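Local coordinates for Non-structural protein NS2 (Bluetongue virus, PDB 1UTY), which binds single-stranded RNA, here through the N-terminal RNA-binding domain of a longer viral phosphoprotein, at residues K10-D16 with G55-P61; L22-A27 with A44-V48; K49-P53 with R107-N111. One frame throughout, in Å; residues are numbered along the deposited sequence.

Contact 1 of 3, residues K10-D16 with G55-P61; sequences KNIFVLD and GYVLNVP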
loop_
_atom_site.group_PDB
_atom_site.type_symbol
_atom_site.label_atom_id
_atom_site.label_comp_id
_atom_site.label_asym_id
_atom_site.label_seq_id
_atom_site.Cartn_x
_atom_site.Cartn_y
_atom_site.Cartn_z
ATOM N N LYS A 10 6.467 -13.704 -10.888
ATOM C CA LYS A 10 6.941 -12.358 -10.558
ATOM C C LYS A 10 8.442 -12.334 -10.253
ATOM O O LYS A 10 8.965 -13.223 -9.563
ATOM C CB LYS A 10 6.157 -11.756 -9.383
ATOM C CG LYS A 10 4.627 -11.625 -9.589
ATOM C CD LYS A 10 4.241 -10.607 -10.675
ATOM C CE LYS A 10 2.906 -10.980 -11.346
ATOM N NZ LYS A 10 2.909 -10.860 -12.848
ATOM N N ASN A 11 9.114 -11.297 -10.759
ATOM C CA ASN A 11 10.541 -11.088 -10.544
ATOM C C ASN A 11 10.842 -9.826 -9.770
ATOM O O ASN A 11 10.624 -8.722 -10.255
ATOM C CB ASN A 11 11.271 -11.037 -11.883
ATOM C CG ASN A 11 11.442 -12.389 -12.480
ATOM O OD1 ASN A 11 12.341 -13.130 -12.086
ATOM N ND2 ASN A 11 10.550 -12.757 -13.395
ATOM N N ILE A 12 11.355 -10.006 -8.564
ATOM C CA ILE A 12 11.657 -8.908 -7.678
ATOM C C ILE A 12 13.175 -8.819 -7.575
ATOM O O ILE A 12 13.852 -9.810 -7.307
ATOM C CB ILE A 12 10.959 -9.121 -6.288
ATOM C CG1 ILE A 12 9.439 -9.174 -6.465
ATOM C CG2 ILE A 12 11.260 -7.988 -5.304
ATOM C CD1 ILE A 12 8.888 -10.574 -6.501
ATOM N N PHE A 13 13.685 -7.627 -7.844
ATOM C CA PHE A 13 15.097 -7.340 -7.803
ATOM C C PHE A 13 15.309 -6.395 -6.643
ATOM O O PHE A 13 14.986 -5.212 -6.727
ATOM C CB PHE A 13 15.542 -6.730 -9.137
ATOM C CG PHE A 13 15.301 -7.646 -10.323
ATOM C CD1 PHE A 13 16.269 -8.569 -10.709
ATOM C CD2 PHE A 13 14.084 -7.609 -11.013
ATOM C CE1 PHE A 13 16.046 -9.443 -11.790
ATOM C CE2 PHE A 13 13.837 -8.461 -12.092
ATOM C CZ PHE A 13 14.825 -9.399 -12.486
ATOM N N VAL A 14 15.795 -6.936 -5.533
ATOM C CA VAL A 14 16.006 -6.136 -4.337
ATOM C C VAL A 14 17.298 -5.371 -4.500
ATOM O O VAL A 14 18.342 -5.957 -4.806
ATOM C CB VAL A 14 16.013 -6.983 -3.043
ATOM C CG1 VAL A 14 16.117 -6.091 -1.824
ATOM C CG2 VAL A 14 14.726 -7.835 -2.952
ATOM N N LEU A 15 17.197 -4.052 -4.352
ATOM C CA LEU A 15 18.341 -3.171 -4.277
ATOM C C LEU A 15 18.444 -2.773 -2.813
ATOM O O LEU A 15 17.589 -2.035 -2.292
ATOM C CB LEU A 15 18.138 -1.947 -5.175
ATOM C CG LEU A 15 19.189 -0.824 -5.072
ATOM C CD1 LEU A 15 20.592 -1.314 -5.466
ATOM C CD2 LEU A 15 18.789 0.415 -5.907
ATOM N N ASP A 16 19.471 -3.288 -2.149
ATOM C CA ASP A 16 19.701 -3.066 -0.723
ATOM C C ASP A 16 21.168 -2.711 -0.532
ATOM O O ASP A 16 21.982 -3.568 -0.187
ATOM C CB ASP A 16 19.347 -4.322 0.088
ATOM C CG ASP A 16 19.691 -4.188 1.583
ATOM O OD1 ASP A 16 19.656 -3.069 2.135
ATOM O OD2 ASP A 16 20.012 -5.156 2.297
ATOM N N GLY A 55 10.009 -6.572 -14.653
ATOM C CA GLY A 55 10.453 -6.775 -13.284
ATOM C C GLY A 55 10.210 -5.606 -12.332
ATOM O O GLY A 55 9.986 -4.452 -12.756
ATOM N N TYR A 56 10.268 -5.916 -11.041
ATOM C CA TYR A 56 10.109 -4.932 -9.970
ATOM C C TYR A 56 11.471 -4.649 -9.365
ATOM O O TYR A 56 12.186 -5.584 -8.994
ATOM C CB TYR A 56 9.176 -5.463 -8.861
ATOM C CG TYR A 56 7.774 -5.761 -9.335
ATOM C CD1 TYR A 56 7.489 -6.914 -10.074
ATOM C CD2 TYR A 56 6.735 -4.880 -9.067
ATOM C CE1 TYR A 56 6.192 -7.169 -10.536
ATOM C CE2 TYR A 56 5.451 -5.130 -9.513
ATOM C CZ TYR A 56 5.189 -6.272 -10.239
ATOM O OH TYR A 56 3.913 -6.504 -10.656
ATOM N N VAL A 57 11.840 -3.378 -9.281
ATOM C CA VAL A 57 12.998 -3.003 -8.495
ATOM C C VAL A 57 12.472 -2.584 -7.132
ATOM O O VAL A 57 11.710 -1.629 -7.003
ATOM C CB VAL A 57 13.828 -1.869 -9.140
ATOM C CG1 VAL A 57 14.892 -1.360 -8.187
ATOM C CG2 VAL A 57 14.461 -2.339 -10.439
ATOM N N LEU A 58 12.856 -3.345 -6.124
ATOM C CA LEU A 58 12.503 -3.043 -4.765
ATOM C C LEU A 58 13.737 -2.460 -4.081
ATOM O O LEU A 58 14.632 -3.185 -3.632
ATOM C CB LEU A 58 12.006 -4.307 -4.064
ATOM C CG LEU A 58 11.542 -4.154 -2.610
ATOM C CD1 LEU A 58 10.525 -2.990 -2.477
ATOM C CD2 LEU A 58 10.979 -5.489 -2.092
ATOM N N ASN A 59 13.783 -1.134 -4.060
ATOM C CA ASN A 59 14.817 -0.373 -3.385
ATOM C C ASN A 59 14.406 -0.295 -1.915
ATOM O O ASN A 59 13.367 0.305 -1.582
ATOM C CB ASN A 59 14.887 1.006 -4.039
ATOM C CG ASN A 59 15.969 1.930 -3.443
ATOM O OD1 ASN A 59 16.562 1.650 -2.419
ATOM N ND2 ASN A 59 16.182 3.064 -4.094
ATOM N N VAL A 60 15.168 -0.950 -1.037
ATOM C CA VAL A 60 14.909 -0.840 0.407
ATOM C C VAL A 60 16.132 -0.338 1.169
ATOM O O VAL A 60 17.244 -0.487 0.685
ATOM C CB VAL A 60 14.354 -2.167 1.046
ATOM C CG1 VAL A 60 13.131 -2.664 0.294
ATOM C CG2 VAL A 60 15.408 -3.240 1.138
ATOM N N PRO A 61 15.925 0.270 2.341
ATOM C CA PRO A 61 17.039 0.744 3.182
ATOM C C PRO A 61 17.517 -0.257 4.260
ATOM O O PRO A 61 18.524 0.018 4.927
ATOM C CB PRO A 61 16.433 1.973 3.860
ATOM C CG PRO A 61 14.974 1.539 4.088
ATOM C CD PRO A 61 14.617 0.610 2.937
#

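Contact 2 of 3, residues L22-A27 with A44-V48; sequences LCGAIA and AFKPV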
loop_
_atom_site.group_PDB
_atom_site.type_symbol
_atom_site.label_atom_id
_atom_site.label_comp_id
_atom_site.label_asym_id
_atom_site.label_seq_id
_atom_site.Cartn_x
_atom_site.Cartn_y
_atom_site.Cartn_z
ATOM N N LEU A 22 19.412 -10.021 4.228
ATOM C CA LEU A 22 20.083 -11.168 3.639
ATOM C C LEU A 22 20.378 -10.931 2.149
ATOM O O LEU A 22 21.503 -11.159 1.693
ATOM C CB LEU A 22 19.263 -12.450 3.817
ATOM C CG LEU A 22 19.936 -13.652 3.141
ATOM C CD1 LEU A 22 21.088 -14.141 4.005
ATOM C CD2 LEU A 22 18.942 -14.770 2.856
ATOM N N CYS A 23 19.357 -10.486 1.420
ATOM C CA CYS A 23 19.451 -10.065 0.020
ATOM C C CYS A 23 20.619 -9.152 -0.277
ATOM O O CYS A 23 21.352 -9.392 -1.229
ATOM C CB CYS A 23 18.178 -9.305 -0.379
ATOM S SG CYS A 23 16.754 -10.371 -0.577
ATOM N N GLY A 24 20.747 -8.081 0.511
ATOM C CA GLY A 24 21.796 -7.092 0.335
ATOM C C GLY A 24 23.169 -7.650 0.636
ATOM O O GLY A 24 24.130 -7.373 -0.094
ATOM N N ALA A 25 23.258 -8.437 1.712
ATOM C CA ALA A 25 24.520 -9.050 2.133
ATOM C C ALA A 25 25.059 -9.930 1.016
ATOM O O ALA A 25 26.225 -9.833 0.643
ATOM C CB ALA A 25 24.334 -9.863 3.434
ATOM N N ILE A 26 24.176 -10.764 0.474
ATOM C CA ILE A 26 24.497 -11.725 -0.570
ATOM C C ILE A 26 24.879 -11.029 -1.876
ATOM O O ILE A 26 25.851 -11.401 -2.519
ATOM C CB ILE A 26 23.294 -12.688 -0.766
ATOM C CG1 ILE A 26 23.172 -13.663 0.418
ATOM C CG2 ILE A 26 23.361 -13.427 -2.103
ATOM C CD1 ILE A 26 24.466 -14.369 0.840
ATOM N N ALA A 27 24.118 -10.014 -2.258
ATOM C CA ALA A 27 24.447 -9.237 -3.440
ATOM C C ALA A 27 25.846 -8.627 -3.307
ATOM O O ALA A 27 26.658 -8.706 -4.238
ATOM C CB ALA A 27 23.394 -8.163 -3.672
ATOM N N ALA A 44 13.582 -18.705 -7.577
ATOM C CA ALA A 44 15.012 -18.418 -7.641
ATOM C C ALA A 44 15.444 -17.370 -6.648
ATOM O O ALA A 44 14.714 -16.435 -6.352
ATOM C CB ALA A 44 15.458 -18.024 -9.089
ATOM N N PHE A 45 16.658 -17.530 -6.145
ATOM C CA PHE A 45 17.318 -16.503 -5.360
ATOM C C PHE A 45 18.667 -16.350 -6.057
ATOM O O PHE A 45 19.405 -17.319 -6.193
ATOM C CB PHE A 45 17.431 -16.970 -3.899
ATOM C CG PHE A 45 18.177 -16.018 -2.983
ATOM C CD1 PHE A 45 19.572 -16.002 -2.947
ATOM C CD2 PHE A 45 17.487 -15.171 -2.122
ATOM C CE1 PHE A 45 20.269 -15.129 -2.081
ATOM C CE2 PHE A 45 18.167 -14.298 -1.261
ATOM C CZ PHE A 45 19.556 -14.281 -1.235
ATOM N N LYS A 46 18.977 -15.150 -6.547
ATOM C CA LYS A 46 20.238 -14.952 -7.254
ATOM C C LYS A 46 20.668 -13.505 -7.336
ATOM O O LYS A 46 19.900 -12.673 -7.801
ATOM C CB LYS A 46 20.190 -15.549 -8.676
ATOM C CG LYS A 46 21.378 -15.134 -9.533
ATOM C CD LYS A 46 21.582 -16.007 -10.762
ATOM C CE LYS A 46 23.018 -15.860 -11.295
ATOM N NZ LYS A 46 23.239 -16.531 -12.620
ATOM N N PRO A 47 21.902 -13.212 -6.904
ATOM C CA PRO A 47 22.518 -11.897 -7.125
ATOM C C PRO A 47 22.702 -11.644 -8.619
ATOM O O PRO A 47 23.262 -12.497 -9.302
ATOM C CB PRO A 47 23.896 -12.033 -6.456
ATOM C CG PRO A 47 23.752 -13.138 -5.516
ATOM C CD PRO A 47 22.802 -14.114 -6.157
ATOM N N VAL A 48 22.217 -10.506 -9.112
ATOM C CA VAL A 48 22.309 -10.190 -10.542
ATOM C C VAL A 48 22.728 -8.745 -10.823
ATOM O O VAL A 48 22.676 -7.887 -9.936
ATOM C CB VAL A 48 20.999 -10.506 -11.297
ATOM C CG1 VAL A 48 20.804 -11.999 -11.400
ATOM C CG2 VAL A 48 19.794 -9.806 -10.638
#

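Contact 3 of 3, residues K49-P53 with R107-N111; sequences KNPEP and RVQYN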
loop_
_atom_site.group_PDB
_atom_site.type_symbol
_atom_site.label_atom_id
_atom_site.label_comp_id
_atom_site.label_asym_id
_atom_site.label_seq_id
_atom_site.Cartn_x
_atom_site.Cartn_y
_atom_site.Cartn_z
ATOM N N LYS A 49 23.128 -8.482 -12.060
ATOM C CA LYS A 49 23.628 -7.166 -12.432
ATOM C C LYS A 49 22.484 -6.197 -12.700
ATOM O O LYS A 49 22.619 -4.980 -12.480
ATOM C CB LYS A 49 24.586 -7.243 -13.645
ATOM C CG LYS A 49 24.068 -8.011 -14.883
ATOM C CD LYS A 49 25.120 -8.095 -16.014
ATOM C CE LYS A 49 25.813 -9.455 -16.071
ATOM N NZ LYS A 49 26.961 -9.539 -17.075
ATOM N N ASN A 50 21.360 -6.716 -13.184
ATOM C CA ASN A 50 20.289 -5.834 -13.635
ATOM C C ASN A 50 18.884 -6.447 -13.568
ATOM O O ASN A 50 18.726 -7.666 -13.637
ATOM C CB ASN A 50 20.604 -5.263 -15.040
ATOM C CG ASN A 50 20.508 -6.304 -16.136
ATOM O OD1 ASN A 50 21.496 -6.951 -16.475
ATOM N ND2 ASN A 50 19.316 -6.473 -16.694
ATOM N N PRO A 51 17.869 -5.601 -13.420
ATOM C CA PRO A 51 16.479 -6.068 -13.487
ATOM C C PRO A 51 16.082 -6.458 -14.916
ATOM O O PRO A 51 16.607 -5.923 -15.881
ATOM C CB PRO A 51 15.672 -4.851 -13.027
ATOM C CG PRO A 51 16.530 -3.695 -13.317
ATOM C CD PRO A 51 17.960 -4.146 -13.198
ATOM N N GLU A 52 15.152 -7.392 -15.021
ATOM C CA GLU A 52 14.672 -7.895 -16.296
ATOM C C GLU A 52 13.381 -7.166 -16.646
ATOM O O GLU A 52 12.765 -6.564 -15.766
ATOM C CB GLU A 52 14.394 -9.385 -16.177
ATOM C CG GLU A 52 15.613 -10.226 -15.837
ATOM C CD GLU A 52 15.283 -11.706 -15.720
ATOM O OE1 GLU A 52 14.111 -12.046 -15.399
ATOM O OE2 GLU A 52 16.201 -12.527 -15.945
ATOM N N PRO A 53 12.978 -7.205 -17.919
ATOM C CA PRO A 53 11.716 -6.595 -18.356
ATOM C C PRO A 53 10.523 -7.064 -17.532
ATOM O O PRO A 53 10.481 -8.210 -17.100
ATOM C CB PRO A 53 11.581 -7.073 -19.799
ATOM C CG PRO A 53 12.974 -7.263 -20.237
ATOM C CD PRO A 53 13.719 -7.800 -19.046
ATOM N N ARG A 107 15.990 0.828 -20.820
ATOM C CA ARG A 107 16.655 -0.206 -21.597
ATOM C C ARG A 107 17.489 -1.068 -20.661
ATOM O O ARG A 107 18.190 -0.549 -19.788
ATOM C CB ARG A 107 17.557 0.410 -22.653
ATOM C CG ARG A 107 16.907 0.558 -24.000
ATOM C CD ARG A 107 17.714 1.391 -24.952
ATOM N NE ARG A 107 18.747 0.607 -25.622
ATOM C CZ ARG A 107 18.526 -0.217 -26.646
ATOM N NH1 ARG A 107 17.294 -0.391 -27.115
ATOM N NH2 ARG A 107 19.541 -0.872 -27.203
ATOM N N VAL A 108 17.404 -2.383 -20.849
ATOM C CA VAL A 108 18.097 -3.351 -20.001
ATOM C C VAL A 108 18.565 -4.589 -20.773
ATOM O O VAL A 108 18.004 -4.940 -21.827
ATOM C CB VAL A 108 17.222 -3.827 -18.798
ATOM C CG1 VAL A 108 17.096 -2.737 -17.734
ATOM C CG2 VAL A 108 15.854 -4.317 -19.264
ATOM N N GLN A 109 19.594 -5.234 -20.224
ATOM C CA GLN A 109 20.066 -6.545 -20.667
ATOM C C GLN A 109 19.034 -7.634 -20.362
ATOM O O GLN A 109 18.677 -7.854 -19.194
ATOM C CB GLN A 109 21.383 -6.902 -19.967
ATOM C CG GLN A 109 22.625 -6.367 -20.655
ATOM C CD GLN A 109 23.788 -7.366 -20.682
ATOM O OE1 GLN A 109 23.643 -8.525 -20.288
ATOM N NE2 GLN A 109 24.937 -6.910 -21.144
ATOM N N TYR A 110 18.554 -8.287 -21.423
ATOM C CA TYR A 110 17.724 -9.491 -21.327
ATOM C C TYR A 110 18.334 -10.585 -22.199
ATOM O O TYR A 110 18.533 -10.387 -23.408
ATOM C CB TYR A 110 16.288 -9.214 -21.770
ATOM C CG TYR A 110 15.279 -10.247 -21.302
ATOM C CD1 TYR A 110 15.339 -10.782 -20.005
ATOM C CD2 TYR A 110 14.257 -10.682 -22.150
ATOM C CE1 TYR A 110 14.413 -11.721 -19.574
ATOM C CE2 TYR A 110 13.319 -11.624 -21.721
ATOM C CZ TYR A 110 13.404 -12.139 -20.437
ATOM O OH TYR A 110 12.485 -13.075 -20.007
ATOM N N ASN A 111 18.625 -11.731 -21.579
ATOM C CA ASN A 111 19.382 -12.818 -22.215
ATOM C C ASN A 111 20.673 -12.303 -22.843
ATOM O O ASN A 111 20.985 -12.616 -23.990
ATOM C CB ASN A 111 18.535 -13.576 -23.255
ATOM C CG ASN A 111 17.123 -13.871 -22.766
ATOM O OD1 ASN A 111 16.917 -14.359 -21.640
ATOM N ND2 ASN A 111 16.137 -13.579 -23.616
#

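Contact 1 of 3, residues K10-D16 with G55-P61
Parallel β-sheet pairing joins N11, F13 and L15 to Y56, L58 and V60, setting strands 10-15 and 56-59 side by side inside the mixed sheet of this domain; their axes diverge by 26°. The bonds run in the usual parallel zigzag. F13 and L15 turn both backbone groups across the gap, while I12 and V14 use theirs on strand 34-39, which flanks the pair. At the start Y56 N meets N11 O at 2.9 Å and F13 N meets Y56 O at 2.8 Å, both nearly in line with the carbonyl bond; farther on, the donors of L58 and L15 sit above the carbonyl planes they reach.

The two sheet faces meet different partners. I12, V14, Y56 and L58 share one face, where I12 CG2 lies 4.0 Å from L58 CB and strand 73-79 packs on I12, V14 and Y56. The other carries F13, V57, L15 and N59, and there L144 of the second subunit touches L15 and V57. A chi1 of -60° sets the F13 ring beside its own backbone N, and the turn about the next bond (chi2 -89°) brings its edge to the neighbouring strand: CD2 is 3.4 Å from Y56 O, and CE2 is 4.0 Å from the CA of G55, which has no side chain. L15 and N59 point the same way, CD2 against CG, and the N59 amide is bonded beyond the pair to Y121. On the opposite face the Y56 hydroxyl is bonded to D70, and K10 CD passes 4.0 Å from Y56 CE1.

Contact 2 of 3, residues L22-A27 with A44-V48
The 22-27 part of helix 22-29, bearing L22, C23, I26 and A27, crosses strand 44-48 at 48° with the two axes 8.4 Å apart, and no hydrogen bond links them. Residues alternate along the strand, so F45 and P47 face the helix while K46 between them points away. I26 carries most of the helix side of the contact: its CG2 branch is wedged between the two strand side chains, 3.5 Å from F45 CE1 at the ring edge and 3.4 Å from P47 CG. With CG anti to its own nitrogen, a chi1 of 177° extends the F45 ring toward the helix. One turn earlier, L22 CD2 comes to 4.2 Å from F45 CZ. C23 SG makes a sulfur-aromatic contact with the same ring, 5.5 Å from its centroid and approaching obliquely; the C23 side chain also touches C35 and V14, nearer the middle of the sheet. At the far end P47 CB rests 4.1 Å from A27 CA, so the proline meets helix backbone as well as side chain. Residues spaced three and four apart thus supply one side of a helix packed across a face of a mixed sheet, over the strand that is outermost within this chain and its neighbours.

Contact 3 of 3, residues K49-P53 with R107-N111
A loop is pinned to a β-hairpin where N50, P51, E52 and P53 meet V108, Q109 and Y110. The loop joins strands 44-48 and 56-59; strand 97-110 leads here into the turn to strand 113-123. Close by, R107 pairs antiparallel with a strand of the second subunit, so the sheet continues across the dimer interface, and G146 of that subunit packs on both N50 and V108.

The polar clasp is the N50 amide. Its ND2 gives a hydrogen bond of 2.9 Å to Q109 O, reaching it on a lone pair in the carbonyl plane, and that oxygen lies near the plane of the N50 amide. The same nitrogen also bonds P51 O, from well above that carbonyl's plane, so one amide ties the loop both to the strand and to itself. With chi1 at 71°, CG sits between backbone N and carbonyl carbon, folding the amide back toward the carbonyl of P51. N50 OD1 meanwhile lies 3.5 Å from Q109 CB, and P51 O is 3.6 Å from V108 CB.

Carbon-rich and ring contacts complete the join. P53 CD touches V108 CG2 at 4.1 Å. E52 brings its carboxylate to the rim of the Y110 ring, the two planes 79° apart. Over one face of that ring, P53 makes a CH-pi contact, with CD 3.9 Å from the centroid.

How the contacts relate
The three contacts illustrate how one sheet can organise both a helix and a loop, with F13 touching both other contacts. The centres of contacts 1 and 2 are about 10 Å apart, those of contacts 1 and 3 about 13 Å. F13 CD1 lies 3.7 Å from V48 CG2 of contact 2, and F13 also packs against N50, P51 and E52 of contact 3, where V57 CG2 is 3.8 Å from P51 CG. V14 CG2 adds a touch on C23 SG at 4.0 Å. Contact 2 is nested within the chain loop that contact 1 closes, whereas contacts 1 and 3 interlock in sequence. Contacts 2 and 3 merely adjoin at V48 and K49. Contacts 1 and 3 also meet the second subunit, tying this region to dimer assembly.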